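Local coordinates for gamma-glutamyl-gamma-aminobutyraldehyde dehydrogenase (Burkholderia cenocepacia, PDB 4LIH), which probably oxidises aldehydes to carboxylic acids with NAD(P)+ as cofactor, at residues Ala69-Ala74 with Lys236-His241. Numbering follows the deposited sequence.
Sequences AAVAAA and KLLALH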
loop_
_atom_site.group_PDB
_atom_site.type_symbol
_atom_site.label_atom_id
_atom_site.label_comp_id
_atom_site.label_asym_id
_atom_site.label_seq_id
_atom_site.Cartn_x
_atom_site.Cartn_y
_atom_site.Cartn_z
ATOM N N ALA A 69 -11.904 -10.966 -37.021
ATOM C CA ALA A 69 -10.994 -12.090 -36.838
ATOM C C ALA A 69 -10.039 -11.887 -35.629
ATOM O O ALA A 69 -9.822 -12.831 -34.829
ATOM C CB ALA A 69 -10.196 -12.338 -38.105
ATOM N N ALA A 70 -9.513 -10.654 -35.496
ATOM C CA ALA A 70 -8.583 -10.287 -34.420
ATOM C C ALA A 70 -9.280 -10.366 -33.072
ATOM O O ALA A 70 -8.779 -10.972 -32.157
ATOM C CB ALA A 70 -8.031 -8.892 -34.645
ATOM N N VAL A 71 -10.479 -9.788 -32.976
ATOM C CA VAL A 71 -11.249 -9.808 -31.757
ATOM C C VAL A 71 -11.669 -11.217 -31.325
ATOM O O VAL A 71 -11.619 -11.541 -30.137
ATOM C CB VAL A 71 -12.477 -8.862 -31.849
ATOM C CG1 VAL A 71 -13.422 -9.105 -30.689
ATOM C CG2 VAL A 71 -12.030 -7.402 -31.893
ATOM N N ALA A 72 -12.048 -12.047 -32.288
ATOM C CA ALA A 72 -12.430 -13.438 -32.036
ATOM C C ALA A 72 -11.264 -14.256 -31.491
ATOM O O ALA A 72 -11.438 -15.025 -30.524
ATOM C CB ALA A 72 -12.985 -14.086 -33.304
ATOM N N ALA A 73 -10.088 -14.056 -32.081
ATOM C CA ALA A 73 -8.873 -14.762 -31.647
ATOM C C ALA A 73 -8.462 -14.337 -30.224
ATOM O O ALA A 73 -8.008 -15.132 -29.414
ATOM C CB ALA A 73 -7.723 -14.508 -32.628
ATOM N N ALA A 74 -8.598 -13.048 -29.964
ATOM C CA ALA A 74 -8.330 -12.477 -28.649
ATOM C C ALA A 74 -9.259 -13.037 -27.587
ATOM O O ALA A 74 -8.844 -13.367 -26.445
ATOM C CB ALA A 74 -8.487 -10.987 -28.742
ATOM N N LYS A 236 -13.137 2.720 -35.085
ATOM C CA LYS A 236 -14.594 2.689 -34.859
ATOM C C LYS A 236 -15.090 1.334 -34.471
ATOM O O LYS A 236 -15.855 1.190 -33.526
ATOM C CB LYS A 236 -15.402 3.061 -36.124
ATOM C CG LYS A 236 -15.208 4.492 -36.563
ATOM C CD LYS A 236 -15.916 4.786 -37.886
ATOM C CE LYS A 236 -15.571 6.194 -38.344
ATOM N NZ LYS A 236 -16.432 6.693 -39.461
ATOM N N LEU A 237 -14.707 0.330 -35.255
ATOM C CA LEU A 237 -15.298 -0.969 -35.114
ATOM C C LEU A 237 -14.862 -1.555 -33.787
ATOM O O LEU A 237 -15.612 -2.266 -33.169
ATOM C CB LEU A 237 -14.926 -1.879 -36.295
ATOM C CG LEU A 237 -15.515 -1.513 -37.687
ATOM C CD1 LEU A 237 -14.783 -2.306 -38.760
ATOM C CD2 LEU A 237 -17.007 -1.783 -37.815
ATOM N N LEU A 238 -13.648 -1.261 -33.359
ATOM C CA LEU A 238 -13.188 -1.719 -32.045
ATOM C C LEU A 238 -13.932 -0.994 -30.897
ATOM O O LEU A 238 -14.249 -1.597 -29.886
ATOM C CB LEU A 238 -11.664 -1.580 -31.914
ATOM C CG LEU A 238 -10.825 -2.567 -32.741
ATOM C CD1 LEU A 238 -9.351 -2.173 -32.853
ATOM C CD2 LEU A 238 -10.912 -3.966 -32.174
ATOM N N ALA A 239 -14.240 0.289 -31.070
ATOM C CA ALA A 239 -14.987 0.988 -30.053
ATOM C C ALA A 239 -16.424 0.490 -29.974
ATOM O O ALA A 239 -17.015 0.447 -28.880
ATOM C CB ALA A 239 -14.887 2.500 -30.242
ATOM N N LEU A 240 -16.963 0.017 -31.094
ATOM C CA LEU A 240 -18.336 -0.518 -31.142
ATOM C C LEU A 240 -18.461 -2.000 -30.809
ATOM O O LEU A 240 -19.564 -2.491 -30.559
ATOM C CB LEU A 240 -18.949 -0.308 -32.550
ATOM C CG LEU A 240 -19.244 1.142 -32.897
ATOM C CD1 LEU A 240 -19.352 1.360 -34.408
ATOM C CD2 LEU A 240 -20.537 1.550 -32.178
ATOM N N HIS A 241 -17.341 -2.726 -30.791
ATOM C CA HIS A 241 -17.402 -4.168 -30.777
ATOM C C HIS A 241 -18.015 -4.745 -29.513
ATOM O O HIS A 241 -17.648 -4.392 -28.390
ATOM C CB HIS A 241 -16.028 -4.808 -31.035
ATOM C CG HIS A 241 -16.118 -6.151 -31.688
ATOM N ND1 HIS A 241 -16.587 -7.255 -31.033
ATOM C CD2 HIS A 241 -15.870 -6.559 -32.962
ATOM C CE1 HIS A 241 -16.599 -8.295 -31.850
ATOM N NE2 HIS A 241 -16.156 -7.896 -33.023
#
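Val71 reaches across from helix 64-80 to Leu238 in the last turn of helix 232-240 and to His241 just past its end, a contact within the Rossmann-type, cofactor-binding half of the aldehyde dehydrogenase fold. The two helices pack beside strand 195-199 of the central sheet, where Val197 takes Ala70, Ala74 and Leu238. The contact centres on this one valine, and Val71 CA lies 8.3 Å from Leu238 CA.

Val71 CB lies above the imidazole ring, 4.0 Å from His241 NE2. From there the side chain forks. With Val71 CG1 anti to the backbone N (chi1 168°), this methyl goes over one face of the His241 ring, 20° off the normal through the ring centre, a CH-pi contact displaced toward the rim on the CE1 side. On the other branch, Val71 CG2 meets Leu238 CD2 at 3.6 Å; the valine and leucine side chains run past each other in opposite directions. Val71 CG2 also stands over that same face of the ring, 4.1 Å from His241 CD2. Leu238 offers just this one methyl to Val71, while its side chain also touches Val67, one turn back along helix 64-80, and Lys199.

No hydrogen bond joins the two segments, yet the ring is held through its two nitrogens. NE2 is hydrogen-bonded to Asn68 OD1, on the same helix as Val71, and ND1 to the backbone N of Asp243; together these bonds restrain its rotation about CB-CG, with one face toward the valine. At His241 the chain turns out of the helix and on to Asp243, whose N meets ND1. The shortest approach to the ring is Val71 CG1 to His241 CE1, 3.5 Å.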